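Side-chain contacts in L-ribulose 3-epimerase (Methylomonas sp. DH-1, PDB 7CJ7), which catalyses the reversible C3 epimerization of ketoses, most actively L-ribulose, as a manganese-dependent homodimer: residues Glu91-Ala96 with Gln136-Tyr141; Glu126-Ser131 with Leu172-Arg177; Tyr141-Gly146 with Arg177-Leu182. One frame throughout, in Å; residues are numbered along the deposited sequence.

Contact 1: Glu91-Ala96 with Gln136-Tyr141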
ATOM      1  N   GLU A  91      -8.186 -22.528  16.080  1.00 10.68           N
ATOM      2  CA  GLU A  91      -9.398 -22.434  16.938  1.00 11.58           C
ATOM      3  C   GLU A  91     -10.276 -21.275  16.452  1.00 11.50           C
ATOM      4  O   GLU A  91     -11.486 -21.484  16.286  1.00 11.71           O
ATOM      5  CB  GLU A  91      -8.983 -22.297  18.398  1.00 13.90           C
ATOM      6  CG  GLU A  91     -10.138 -22.072  19.349  1.00 16.60           C
ATOM      7  CD  GLU A  91      -9.680 -21.744  20.765  1.00 20.54           C
ATOM      8  OE1 GLU A  91      -9.084 -20.654  20.980  1.00 23.31           O
ATOM      9  OE2 GLU A  91      -9.897 -22.586  21.646  1.00 29.35           O
ATOM     10  N   LEU A  92      -9.693 -20.106  16.186  1.00 11.47           N
ATOM     11  CA  LEU A  92     -10.455 -18.949  15.643  1.00 11.25           C
ATOM     12  C   LEU A  92     -11.084 -19.348  14.298  1.00 10.89           C
ATOM     13  O   LEU A  92     -12.263 -19.045  14.069  1.00  9.90           O
ATOM     14  CB  LEU A  92      -9.543 -17.730  15.506  1.00 11.90           C
ATOM     15  CG  LEU A  92     -10.272 -16.408  15.255  1.00 12.93           C
ATOM     16  CD1 LEU A  92      -9.446 -15.226  15.741  1.00 13.79           C
ATOM     17  CD2 LEU A  92     -10.613 -16.247  13.788  1.00 14.68           C
ATOM     18  N   LEU A  93     -10.335 -20.000  13.414  1.00  9.75           N
ATOM     19  CA  LEU A  93     -10.857 -20.324  12.058  1.00 10.36           C
ATOM     20  C   LEU A  93     -11.993 -21.358  12.160  1.00 10.31           C
ATOM     21  O   LEU A  93     -12.978 -21.260  11.383  1.00  9.36           O
ATOM     22  CB  LEU A  93      -9.698 -20.812  11.190  1.00  9.93           C
ATOM     23  CG  LEU A  93      -8.679 -19.736  10.824  1.00 10.44           C
ATOM     24  CD1 LEU A  93      -7.394 -20.367  10.312  1.00 10.11           C
ATOM     25  CD2 LEU A  93      -9.257 -18.754   9.803  1.00 10.25           C
ATOM     26  N   ARG A  94     -11.889 -22.311  13.085  1.00 10.78           N
ATOM     27  CA  ARG A  94     -12.975 -23.296  13.334  1.00 10.95           C
ATOM     28  C   ARG A  94     -14.228 -22.541  13.797  1.00 10.27           C
ATOM     29  O   ARG A  94     -15.318 -22.812  13.272  1.00 10.45           O
ATOM     30  CB  ARG A  94     -12.520 -24.367  14.335  1.00 11.94           C
ATOM     31  CG  ARG A  94     -11.559 -25.400  13.752  1.00 13.15           C
ATOM     32  CD  ARG A  94     -11.498 -26.639  14.629  1.00 15.31           C
ATOM     33  NE  ARG A  94     -11.091 -26.298  15.985  1.00 18.20           N
ATOM     34  CZ  ARG A  94      -9.829 -26.245  16.404  1.00 20.46           C
ATOM     35  NH1 ARG A  94      -8.849 -26.558  15.577  1.00 20.65           N
ATOM     36  NH2 ARG A  94      -9.551 -25.899  17.651  1.00 21.81           N
ATOM     37  N   LYS A  95     -14.079 -21.599  14.725  1.00  9.82           N
ATOM     38  CA  LYS A  95     -15.226 -20.832  15.273  1.00 11.16           C
ATOM     39  C   LYS A  95     -15.867 -20.008  14.147  1.00  9.89           C
ATOM     40  O   LYS A  95     -17.116 -19.974  14.081  1.00 10.85           O
ATOM     41  CB  LYS A  95     -14.788 -19.932  16.429  1.00 12.62           C
ATOM     42  CG  LYS A  95     -15.924 -19.176  17.104  1.00 14.66           C
ATOM     43  CD  LYS A  95     -16.922 -20.080  17.802  1.00 17.64           C
ATOM     44  CE  LYS A  95     -18.112 -19.322  18.343  1.00 20.56           C
ATOM     45  NZ  LYS A  95     -19.122 -20.238  18.922  1.00 24.23           N
ATOM     46  N   ALA A  96     -15.055 -19.384  13.290  1.00  9.28           N
ATOM     47  CA  ALA A  96     -15.535 -18.562  12.156  1.00  9.02           C
ATOM     48  C   ALA A  96     -16.322 -19.462  11.200  1.00  9.68           C
ATOM     49  O   ALA A  96     -17.416 -19.068  10.768  1.00 10.10           O
ATOM     50  CB  ALA A  96     -14.393 -17.864  11.462  1.00  9.29           C
ATOM     51  N   GLN A 136      -4.843 -26.455   4.839  1.00  9.70           N
ATOM     52  CA  GLN A 136      -5.305 -27.846   4.644  1.00  9.76           C
ATOM     53  C   GLN A 136      -6.250 -28.233   5.780  1.00  9.92           C
ATOM     54  O   GLN A 136      -7.313 -28.796   5.484  1.00 10.34           O
ATOM     55  CB  GLN A 136      -4.126 -28.804   4.545  1.00 10.40           C
ATOM     56  CG  GLN A 136      -3.309 -28.572   3.289  1.00 11.51           C
ATOM     57  CD  GLN A 136      -2.051 -29.398   3.269  1.00 12.57           C
ATOM     58  OE1 GLN A 136      -1.481 -29.717   4.310  1.00 15.00           O
ATOM     59  NE2 GLN A 136      -1.602 -29.736   2.073  1.00 13.43           N
ATOM     60  N   ARG A 137      -5.866 -27.981   7.029  1.00  9.89           N
ATOM     61  CA  ARG A 137      -6.697 -28.372   8.198  1.00 10.86           C
ATOM     62  C   ARG A 137      -8.034 -27.615   8.133  1.00 10.73           C
ATOM     63  O   ARG A 137      -9.091 -28.238   8.375  1.00 11.28           O
ATOM     64  CB  ARG A 137      -5.944 -28.127   9.510  1.00 11.59           C
ATOM     65  CG  ARG A 137      -4.681 -28.959   9.668  1.00 12.63           C
ATOM     66  CD  ARG A 137      -4.138 -28.912  11.086  1.00 13.37           C
ATOM     67  NE  ARG A 137      -3.744 -27.573  11.503  1.00 13.45           N
ATOM     68  CZ  ARG A 137      -2.563 -27.020  11.256  1.00 13.95           C
ATOM     69  NH1 ARG A 137      -1.652 -27.676  10.569  1.00 15.73           N
ATOM     70  NH2 ARG A 137      -2.294 -25.799  11.683  1.00 14.54           N
ATOM     71  N   LEU A 138      -8.001 -26.319   7.812  1.00 10.24           N
ATOM     72  CA  LEU A 138      -9.227 -25.489   7.739  1.00  9.91           C
ATOM     73  C   LEU A 138     -10.101 -25.985   6.583  1.00  9.30           C
ATOM     74  O   LEU A 138     -11.299 -26.149   6.788  1.00  8.89           O
ATOM     75  CB  LEU A 138      -8.864 -24.022   7.541  1.00 10.14           C
ATOM     76  CG  LEU A 138     -10.058 -23.106   7.278  1.00 10.32           C
ATOM     77  CD1 LEU A 138     -11.065 -23.182   8.418  1.00 10.77           C
ATOM     78  CD2 LEU A 138      -9.601 -21.678   7.053  1.00 10.77           C
ATOM     79  N   ALA A 139      -9.531 -26.189   5.397  1.00  9.14           N
ATOM     80  CA  ALA A 139     -10.296 -26.683   4.229  1.00  9.65           C
ATOM     81  C   ALA A 139     -11.039 -27.970   4.613  1.00 10.37           C
ATOM     82  O   ALA A 139     -12.220 -28.122   4.248  1.00 11.11           O
ATOM     83  CB  ALA A 139      -9.384 -26.883   3.047  1.00 10.12           C
ATOM     84  N   ASP A 140     -10.375 -28.882   5.322  1.00 10.91           N
ATOM     85  CA  ASP A 140     -10.950 -30.203   5.675  1.00 12.32           C
ATOM     86  C   ASP A 140     -12.086 -29.993   6.684  1.00 11.36           C
ATOM     87  O   ASP A 140     -13.139 -30.668   6.538  1.00 12.48           O
ATOM     88  CB  ASP A 140      -9.857 -31.161   6.155  1.00 14.27           C
ATOM     89  CG  ASP A 140      -8.913 -31.594   5.042  1.00 16.27           C
ATOM     90  OD1 ASP A 140      -9.286 -31.442   3.864  1.00 18.06           O
ATOM     91  OD2 ASP A 140      -7.799 -32.062   5.362  1.00 20.09           O
ATOM     92  N   TYR A 141     -11.908 -29.088   7.652  1.00 10.32           N
ATOM     93  CA  TYR A 141     -12.957 -28.738   8.648  1.00 10.79           C
ATOM     94  C   TYR A 141     -14.173 -28.123   7.944  1.00 10.76           C
ATOM     95  O   TYR A 141     -15.330 -28.555   8.226  1.00 12.31           O
ATOM     96  CB  TYR A 141     -12.405 -27.795   9.720  1.00 10.82           C
ATOM     97  CG  TYR A 141     -13.347 -27.573  10.866  1.00 11.06           C
ATOM     98  CD1 TYR A 141     -13.524 -28.525  11.858  1.00 12.39           C
ATOM     99  CD2 TYR A 141     -14.103 -26.416  10.938  1.00 11.76           C
ATOM    100  CE1 TYR A 141     -14.413 -28.317  12.902  1.00 12.61           C
ATOM    101  CE2 TYR A 141     -14.997 -26.201  11.969  1.00 11.90           C
ATOM    102  CZ  TYR A 141     -15.132 -27.137  12.972  1.00 12.56           C
ATOM    103  OH  TYR A 141     -16.035 -26.909  13.976  1.00 14.04           O
TER
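Leu93 and Arg94 of helix 83-102 meet Leu138 and Tyr141 of helix 125-143, two consecutive helices of the outer layer of a TIM barrel. On the side nearer the barrel, Leu93 and Leu138 cross at roughly a right angle, with Leu93 CB 3.9 Å from Leu138 CD1. Both leucines also touch Ile112 of strand 107-112, which joins the helix pair to the barrel. Tyr141 carries its CG anti to the backbone N (chi1 -171°), and this swings the ring across to the neighbouring helix. There the aliphatic part of Arg94 crosses one face of it: CG sits 3.8 Å from the ring centroid and only 6° off the normal, a CH-pi contact, while Arg94 CD reaches Tyr141 CE1 at 3.8 Å. After a bend at chi3 the guanidinium is turned 72° from the ring plane and so is not stacked on it; one of its faces meets Glu91 CA toward the rim. The phenol OH is bonded to Asp98 a turn further along helix 83-102. The arginine thus serves the interface through its methylenes rather than its charge, and the tyrosine, held at face and hydroxyl, is probably restricted in its rotation.

Contact 2: Glu126-Ser131 with Leu172-Arg177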
ATOM      1  N   GLU A 126       9.463 -21.805   6.745  1.00 15.65           N
ATOM      2  CA  GLU A 126       8.645 -22.426   7.820  1.00 15.46           C
ATOM      3  C   GLU A 126       7.315 -21.677   7.944  1.00 13.74           C
ATOM      4  O   GLU A 126       6.272 -22.356   8.102  1.00 13.88           O
ATOM      5  CB  GLU A 126       9.366 -22.437   9.165  1.00 18.76           C
ATOM      6  CG  GLU A 126      10.494 -23.430   9.233  1.00 23.54           C
ATOM      7  CD  GLU A 126      11.871 -22.845   8.980  1.00 28.93           C
ATOM      8  OE1 GLU A 126      11.970 -21.656   8.566  1.00 26.71           O
ATOM      9  OE2 GLU A 126      12.848 -23.582   9.201  1.00 38.79           O
ATOM     10  N   ASN A 127       7.347 -20.346   7.864  1.00 11.64           N
ATOM     11  CA  ASN A 127       6.122 -19.500   7.898  1.00 11.60           C
ATOM     12  C   ASN A 127       5.194 -19.979   6.780  1.00 11.21           C
ATOM     13  O   ASN A 127       4.005 -20.230   7.055  1.00 11.93           O
ATOM     14  CB  ASN A 127       6.423 -18.008   7.743  1.00 11.96           C
ATOM     15  CG  ASN A 127       7.140 -17.381   8.921  1.00 12.04           C
ATOM     16  OD1 ASN A 127       8.030 -16.562   8.725  1.00 16.73           O
ATOM     17  ND2 ASN A 127       6.771 -17.743  10.140  1.00 11.89           N
ATOM     18  N   ARG A 128       5.715 -20.119   5.558  1.00 10.79           N
ATOM     19  CA  ARG A 128       4.885 -20.503   4.387  1.00 12.10           C
ATOM     20  C   ARG A 128       4.360 -21.930   4.575  1.00 11.79           C
ATOM     21  O   ARG A 128       3.164 -22.155   4.340  1.00 11.61           O
ATOM     22  CB  ARG A 128       5.661 -20.347   3.077  1.00 13.69           C
ATOM     23  CG  ARG A 128       4.795 -20.582   1.845  1.00 17.31           C
ATOM     24  CD  ARG A 128       5.633 -20.969   0.647  1.00 21.56           C
ATOM     25  NE  ARG A 128       4.856 -21.352  -0.517  1.00 23.34           N
ATOM     26  CZ  ARG A 128       4.347 -20.487  -1.379  1.00 24.52           C
ATOM     27  NH1 ARG A 128       3.679 -20.920  -2.428  1.00 24.26           N
ATOM     28  NH2 ARG A 128       4.505 -19.190  -1.187  1.00 24.63           N
ATOM     29  N   ALA A 129       5.214 -22.869   4.985  1.00 12.06           N
ATOM     30  CA  ALA A 129       4.832 -24.281   5.240  1.00 12.66           C
ATOM     31  C   ALA A 129       3.709 -24.347   6.292  1.00 11.32           C
ATOM     32  O   ALA A 129       2.742 -25.101   6.100  1.00 10.72           O
ATOM     33  CB  ALA A 129       6.042 -25.047   5.701  1.00 12.91           C
ATOM     34  N   ASN A 130       3.842 -23.600   7.384  1.00 10.96           N
ATOM     35  CA  ASN A 130       2.830 -23.573   8.476  1.00 11.62           C
ATOM     36  C   ASN A 130       1.494 -23.060   7.920  1.00 10.88           C
ATOM     37  O   ASN A 130       0.447 -23.637   8.246  1.00 10.84           O
ATOM     38  CB  ASN A 130       3.340 -22.758   9.669  1.00 12.59           C
ATOM     39  CG  ASN A 130       4.485 -23.444  10.380  1.00 13.33           C
ATOM     40  OD1 ASN A 130       4.765 -24.612  10.116  1.00 15.86           O
ATOM     41  ND2 ASN A 130       5.162 -22.726  11.265  1.00 13.89           N
ATOM     42  N   SER A 131       1.518 -22.027   7.086  1.00 11.43           N
ATOM     43  CA  SER A 131       0.303 -21.444   6.457  1.00 11.08           C
ATOM     44  C   SER A 131      -0.385 -22.496   5.576  1.00 10.33           C
ATOM     45  O   SER A 131      -1.594 -22.719   5.710  1.00  9.12           O
ATOM     46  CB  SER A 131       0.668 -20.237   5.659  1.00 11.14           C
ATOM     47  OG  SER A 131      -0.505 -19.547   5.270  1.00 13.02           O
ATOM     48  N   LEU A 172      -1.856 -22.398  -3.412  1.00  9.82           N
ATOM     49  CA  LEU A 172      -3.047 -23.281  -3.458  1.00 10.39           C
ATOM     50  C   LEU A 172      -2.660 -24.649  -4.030  1.00 10.63           C
ATOM     51  O   LEU A 172      -3.299 -25.636  -3.664  1.00 10.49           O
ATOM     52  CB  LEU A 172      -4.133 -22.601  -4.284  1.00 11.57           C
ATOM     53  CG  LEU A 172      -4.899 -21.514  -3.540  1.00 12.03           C
ATOM     54  CD1 LEU A 172      -5.783 -20.739  -4.492  1.00 13.12           C
ATOM     55  CD2 LEU A 172      -5.725 -22.116  -2.433  1.00 12.93           C
ATOM     56  N   ASP A 173      -1.642 -24.709  -4.889  1.00 10.78           N
ATOM     57  CA  ASP A 173      -1.171 -26.000  -5.455  1.00 12.13           C
ATOM     58  C   ASP A 173      -0.603 -26.861  -4.324  1.00 11.76           C
ATOM     59  O   ASP A 173      -0.789 -28.081  -4.363  1.00 13.13           O
ATOM     60  CB  ASP A 173      -0.106 -25.809  -6.530  1.00 14.53           C
ATOM     61  CG  ASP A 173      -0.634 -25.267  -7.840  1.00 19.84           C
ATOM     62  OD1 ASP A 173      -1.842 -25.430  -8.096  1.00 28.63           O
ATOM     63  OD2 ASP A 173       0.183 -24.692  -8.607  1.00 27.80           O
ATOM     64  N   GLU A 174       0.057 -26.241  -3.345  1.00 12.33           N
ATOM     65  CA  GLU A 174       0.642 -26.950  -2.174  1.00 12.07           C
ATOM     66  C   GLU A 174      -0.489 -27.305  -1.199  1.00 10.39           C
ATOM     67  O   GLU A 174      -0.443 -28.388  -0.608  1.00 10.25           O
ATOM     68  CB  GLU A 174       1.748 -26.111  -1.523  1.00 13.64           C
ATOM     69  CG  GLU A 174       2.925 -25.826  -2.450  1.00 17.00           C
ATOM     70  CD  GLU A 174       3.937 -24.802  -1.947  1.00 23.65           C
ATOM     71  OE1 GLU A 174       4.667 -24.220  -2.782  1.00 27.80           O
ATOM     72  OE2 GLU A 174       4.002 -24.578  -0.723  1.00 32.01           O
ATOM     73  N   VAL A 175      -1.489 -26.439  -1.034  1.00  9.93           N
ATOM     74  CA  VAL A 175      -2.659 -26.762  -0.175  1.00  9.92           C
ATOM     75  C   VAL A 175      -3.370 -27.981  -0.775  1.00 10.00           C
ATOM     76  O   VAL A 175      -3.651 -28.933  -0.042  1.00  9.66           O
ATOM     77  CB  VAL A 175      -3.603 -25.555  -0.050  1.00  9.17           C
ATOM     78  CG1 VAL A 175      -4.903 -25.957   0.625  1.00 10.16           C
ATOM     79  CG2 VAL A 175      -2.908 -24.410   0.676  1.00  9.46           C
ATOM     80  N   ASN A 176      -3.651 -27.927  -2.074  1.00 10.68           N
ATOM     81  CA  ASN A 176      -4.219 -29.053  -2.849  1.00 10.55           C
ATOM     82  C   ASN A 176      -5.521 -29.545  -2.203  1.00 11.18           C
ATOM     83  O   ASN A 176      -5.622 -30.744  -1.885  1.00 10.52           O
ATOM     84  CB  ASN A 176      -3.219 -30.201  -2.947  1.00 10.86           C
ATOM     85  CG  ASN A 176      -3.673 -31.192  -3.986  1.00 11.64           C
ATOM     86  OD1 ASN A 176      -4.331 -30.794  -4.940  1.00 15.13           O
ATOM     87  ND2 ASN A 176      -3.329 -32.454  -3.807  1.00 13.13           N
ATOM     88  N   ARG A 177      -6.484 -28.647  -2.021  1.00 11.50           N
ATOM     89  CA  ARG A 177      -7.832 -28.966  -1.494  1.00 12.86           C
ATOM     90  C   ARG A 177      -8.878 -28.438  -2.465  1.00 13.24           C
ATOM     91  O   ARG A 177      -8.781 -27.303  -2.921  1.00 13.41           O
ATOM     92  CB  ARG A 177      -7.994 -28.374  -0.094  1.00 13.34           C
ATOM     93  CG  ARG A 177      -7.123 -29.049   0.954  1.00 13.64           C
ATOM     94  CD  ARG A 177      -7.450 -30.520   1.090  1.00 15.62           C
ATOM     95  NE  ARG A 177      -6.896 -31.117   2.290  1.00 15.78           N
ATOM     96  CZ  ARG A 177      -5.703 -31.684   2.355  1.00 16.34           C
ATOM     97  NH1 ARG A 177      -4.930 -31.695   1.285  1.00 16.88           N
ATOM     98  NH2 ARG A 177      -5.282 -32.232   3.481  1.00 18.32           N
TER
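The segment Glu126-Ser131 is regular helix near the start of helix 125-143, whereas Leu172-Arg177 holds the last turn of helix 165-175 and the residues by which the chain leaves it. The final turn is still closed by Asn176 N bonding to Leu172 O at 2.8 Å, but Asn176 itself has a positive phi and takes the chain out of the helix. The two backbones keep their distance here, and long polar side chains span the gap. Arg128 points its CG anti to the backbone N (chi1 -174°) and runs on extended as far as NE, and this carries the guanidinium across to helix 165-175. Glu174 answers with a chain extended beyond CG, and the two cross at about a right angle. The carboxylate meets the side of the guanidinium that carries NE and NH1. Arg128 NE bonds to Glu174 OE2 at 3.3 Å, weak in length though nearly straight at 169°. The second arm, Arg128 NH1 to Glu174 OE1, is also weak, at 3.5 Å and more bent. With the two planes 57° apart, this is a twisted two-pronged salt bridge rather than a flat one. Replacing Arg128 by an alanine would probably leave Glu174 without its charge partner on helix 125-143 and open a gap beside Phe171. Beside the salt bridge Glu174 also touches Val132, and Val175 packs on Met135, an apolar contact between the same helices. A weak surface salt bridge beside apolar packing, away from the active site, joins two consecutive outer helices of the (beta/alpha)8 barrel.

Contact 3: Tyr141-Gly146 with Arg177-Leu182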
ATOM      1  N   TYR A 141     -11.908 -29.088   7.652  1.00 10.32           N
ATOM      2  CA  TYR A 141     -12.957 -28.738   8.648  1.00 10.79           C
ATOM      3  C   TYR A 141     -14.173 -28.123   7.944  1.00 10.76           C
ATOM      4  O   TYR A 141     -15.330 -28.555   8.226  1.00 12.31           O
ATOM      5  CB  TYR A 141     -12.405 -27.795   9.720  1.00 10.82           C
ATOM      6  CG  TYR A 141     -13.347 -27.573  10.866  1.00 11.06           C
ATOM      7  CD1 TYR A 141     -13.524 -28.525  11.858  1.00 12.39           C
ATOM      8  CD2 TYR A 141     -14.103 -26.416  10.938  1.00 11.76           C
ATOM      9  CE1 TYR A 141     -14.413 -28.317  12.902  1.00 12.61           C
ATOM     10  CE2 TYR A 141     -14.997 -26.201  11.969  1.00 11.90           C
ATOM     11  CZ  TYR A 141     -15.132 -27.137  12.972  1.00 12.56           C
ATOM     12  OH  TYR A 141     -16.035 -26.909  13.976  1.00 14.04           O
ATOM     13  N   ALA A 142     -13.936 -27.148   7.063  1.00 11.11           N
ATOM     14  CA  ALA A 142     -14.979 -26.424   6.300  1.00 11.14           C
ATOM     15  C   ALA A 142     -15.713 -27.412   5.389  1.00 10.89           C
ATOM     16  O   ALA A 142     -16.911 -27.235   5.176  1.00 11.53           O
ATOM     17  CB  ALA A 142     -14.370 -25.294   5.504  1.00 11.10           C
ATOM     18  N   ALA A 143     -15.012 -28.416   4.859  1.00 12.06           N
ATOM     19  CA  ALA A 143     -15.583 -29.354   3.862  1.00 13.13           C
ATOM     20  C   ALA A 143     -16.730 -30.129   4.516  1.00 14.70           C
ATOM     21  O   ALA A 143     -17.693 -30.479   3.822  1.00 16.40           O
ATOM     22  CB  ALA A 143     -14.510 -30.273   3.327  1.00 12.95           C
ATOM     23  N   ASP A 144     -16.629 -30.368   5.822  1.00 16.66           N
ATOM     24  CA  ASP A 144     -17.630 -31.138   6.605  1.00 19.40           C
ATOM     25  C   ASP A 144     -18.918 -30.312   6.755  1.00 19.55           C
ATOM     26  O   ASP A 144     -19.968 -30.923   7.025  1.00 20.35           O
ATOM     27  CB  ASP A 144     -17.026 -31.568   7.943  1.00 23.79           C
ATOM     28  CG  ASP A 144     -15.934 -32.624   7.809  1.00 30.99           C
ATOM     29  OD1 ASP A 144     -16.066 -33.517   6.939  1.00 36.68           O
ATOM     30  OD2 ASP A 144     -14.954 -32.551   8.579  1.00 40.18           O
ATOM     31  N   LYS A 145     -18.854 -28.989   6.551  1.00 15.07           N
ATOM     32  CA  LYS A 145     -20.002 -28.058   6.745  1.00 15.95           C
ATOM     33  C   LYS A 145     -20.389 -27.380   5.425  1.00 15.75           C
ATOM     34  O   LYS A 145     -21.090 -26.360   5.476  1.00 15.67           O
ATOM     35  CB  LYS A 145     -19.627 -27.036   7.819  1.00 17.44           C
ATOM     36  CG  LYS A 145     -19.387 -27.661   9.183  1.00 21.67           C
ATOM     37  CD  LYS A 145     -19.369 -26.685  10.326  1.00 24.47           C
ATOM     38  CE  LYS A 145     -19.411 -27.398  11.662  1.00 28.00           C
ATOM     39  NZ  LYS A 145     -20.029 -26.564  12.718  1.00 29.67           N
ATOM     40  N   GLY A 146     -19.946 -27.921   4.287  1.00 15.53           N
ATOM     41  CA  GLY A 146     -20.323 -27.433   2.945  1.00 14.21           C
ATOM     42  C   GLY A 146     -19.798 -26.034   2.660  1.00 13.36           C
ATOM     43  O   GLY A 146     -20.442 -25.286   1.900  1.00 15.72           O
ATOM     44  N   ARG A 177      -6.484 -28.647  -2.021  1.00 11.50           N
ATOM     45  CA  ARG A 177      -7.832 -28.966  -1.494  1.00 12.86           C
ATOM     46  C   ARG A 177      -8.878 -28.438  -2.465  1.00 13.24           C
ATOM     47  O   ARG A 177      -8.781 -27.303  -2.921  1.00 13.41           O
ATOM     48  CB  ARG A 177      -7.994 -28.374  -0.094  1.00 13.34           C
ATOM     49  CG  ARG A 177      -7.123 -29.049   0.954  1.00 13.64           C
ATOM     50  CD  ARG A 177      -7.450 -30.520   1.090  1.00 15.62           C
ATOM     51  NE  ARG A 177      -6.896 -31.117   2.290  1.00 15.78           N
ATOM     52  CZ  ARG A 177      -5.703 -31.684   2.355  1.00 16.34           C
ATOM     53  NH1 ARG A 177      -4.930 -31.695   1.285  1.00 16.88           N
ATOM     54  NH2 ARG A 177      -5.282 -32.232   3.481  1.00 18.32           N
ATOM     55  N   PRO A 178      -9.909 -29.245  -2.796  1.00 14.10           N
ATOM     56  CA  PRO A 178     -10.890 -28.864  -3.816  1.00 14.08           C
ATOM     57  C   PRO A 178     -11.790 -27.688  -3.404  1.00 12.28           C
ATOM     58  O   PRO A 178     -12.382 -27.067  -4.277  1.00 12.87           O
ATOM     59  CB  PRO A 178     -11.738 -30.136  -3.984  1.00 15.15           C
ATOM     60  CG  PRO A 178     -11.598 -30.855  -2.657  1.00 16.38           C
ATOM     61  CD  PRO A 178     -10.177 -30.572  -2.213  1.00 16.21           C
ATOM     62  N   ASN A 179     -11.887 -27.414  -2.103  1.00 10.51           N
ATOM     63  CA  ASN A 179     -12.774 -26.332  -1.595  1.00  9.96           C
ATOM     64  C   ASN A 179     -11.912 -25.155  -1.140  1.00 10.16           C
ATOM     65  O   ASN A 179     -12.430 -24.308  -0.414  1.00 10.78           O
ATOM     66  CB  ASN A 179     -13.701 -26.808  -0.478  1.00 10.38           C
ATOM     67  CG  ASN A 179     -12.953 -27.221   0.765  1.00 10.30           C
ATOM     68  OD1 ASN A 179     -11.937 -27.897   0.674  1.00 10.46           O
ATOM     69  ND2 ASN A 179     -13.465 -26.845   1.924  1.00 11.65           N
ATOM     70  N   ALA A 180     -10.662 -25.077  -1.599  1.00 10.58           N
ATOM     71  CA  ALA A 180      -9.796 -23.907  -1.355  1.00 10.49           C
ATOM     72  C   ALA A 180      -9.594 -23.154  -2.673  1.00 10.11           C
ATOM     73  O   ALA A 180      -9.170 -23.756  -3.672  1.00 11.26           O
ATOM     74  CB  ALA A 180      -8.497 -24.312  -0.724  1.00 11.01           C
ATOM     75  N   PHE A 181      -9.898 -21.865  -2.667  1.00  9.80           N
ATOM     76  CA  PHE A 181      -9.920 -21.009  -3.876  1.00  8.99           C
ATOM     77  C   PHE A 181      -9.073 -19.759  -3.643  1.00  9.48           C
ATOM     78  O   PHE A 181      -8.762 -19.406  -2.479  1.00  9.53           O
ATOM     79  CB  PHE A 181     -11.352 -20.600  -4.231  1.00  9.43           C
ATOM     80  CG  PHE A 181     -12.232 -21.749  -4.638  1.00  9.17           C
ATOM     81  CD1 PHE A 181     -12.931 -22.473  -3.683  1.00  9.73           C
ATOM     82  CD2 PHE A 181     -12.372 -22.098  -5.969  1.00  9.93           C
ATOM     83  CE1 PHE A 181     -13.742 -23.532  -4.053  1.00 10.13           C
ATOM     84  CE2 PHE A 181     -13.182 -23.159  -6.334  1.00 10.53           C
ATOM     85  CZ  PHE A 181     -13.860 -23.876  -5.375  1.00 10.97           C
ATOM     86  N   LEU A 182      -8.739 -19.099  -4.746  1.00  9.20           N
ATOM     87  CA  LEU A 182      -8.111 -17.762  -4.739  1.00  9.55           C
ATOM     88  C   LEU A 182      -9.212 -16.711  -4.564  1.00  8.95           C
ATOM     89  O   LEU A 182     -10.341 -16.892  -5.067  1.00 10.77           O
ATOM     90  CB  LEU A 182      -7.369 -17.570  -6.060  1.00 10.66           C
ATOM     91  CG  LEU A 182      -6.476 -16.341  -6.144  1.00 11.89           C
ATOM     92  CD1 LEU A 182      -5.257 -16.528  -5.265  1.00 13.70           C
ATOM     93  CD2 LEU A 182      -6.070 -16.074  -7.583  1.00 10.52           C
TER
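The one flat group in this contact is the carboxamide of Asn179, which meets Ala142 and Ala143 through its nitrogen. Ala143 CB lies to one side of the amide plane, 3.8 Å from Asn179 ND2, while Ala142 CB lies off the nitrogen end at 4.0 Å from the same atom. The closest approach of all, Ala143 N to Asn179 ND2 at 3.7 Å, brings two nitrogens together as packing, not as a bond. The polar work of the amide is done beside the alanines: ND2 donates to Ala139 O, in the last turns of helix 125-143, and to Ile147 O, just ahead of strand 148-152. Two carbonyls accept from one NH2 group, which probably fixes the amide's rotation. Asn179 places CG between its backbone N and carbonyl carbon (chi1 65°), which directs the nitrogen end of the amide at the helix. Small methyl groups let it come close. The backbone turns sharply on both sides, with type I turns from Ala143 to Gly146 and from Arg177 to Ala180. Gly146 adopts a positive phi, a conformation that favours glycine. Each turn leads from an outer helix into a barrel strand: the first from helix 125-143 to strand 148-152, the second from helix 165-175 to strand 180-185. Those strands are neighbours in the parallel barrel, where Asn179 and Phe181 share backbone bonds with Ile149.

Overall arrangement
Helix 125-143 takes part in all three contacts. Contact 1 joins it to helix 83-102, contact 2 to helix 165-175, and contact 3 ties its C-terminal part to the turn entering strand 180-185. Contacts 1 and 3 have centres about 9 Å apart and share Tyr141; the centre of contact 2 is about 14 Å from either, and it shares Arg177 with contact 3. Along the chain contact 1 closes before contact 3 opens, while the segments of contact 2 alternate with those of both. A salt bridge from Asp140, in contact 1, to Arg177, in contacts 2 and 3, links the three. Together they pack helix 125-143 between its two neighbouring helices and onto the start of strand 180-185, on one side of the barrel that holds the manganese site.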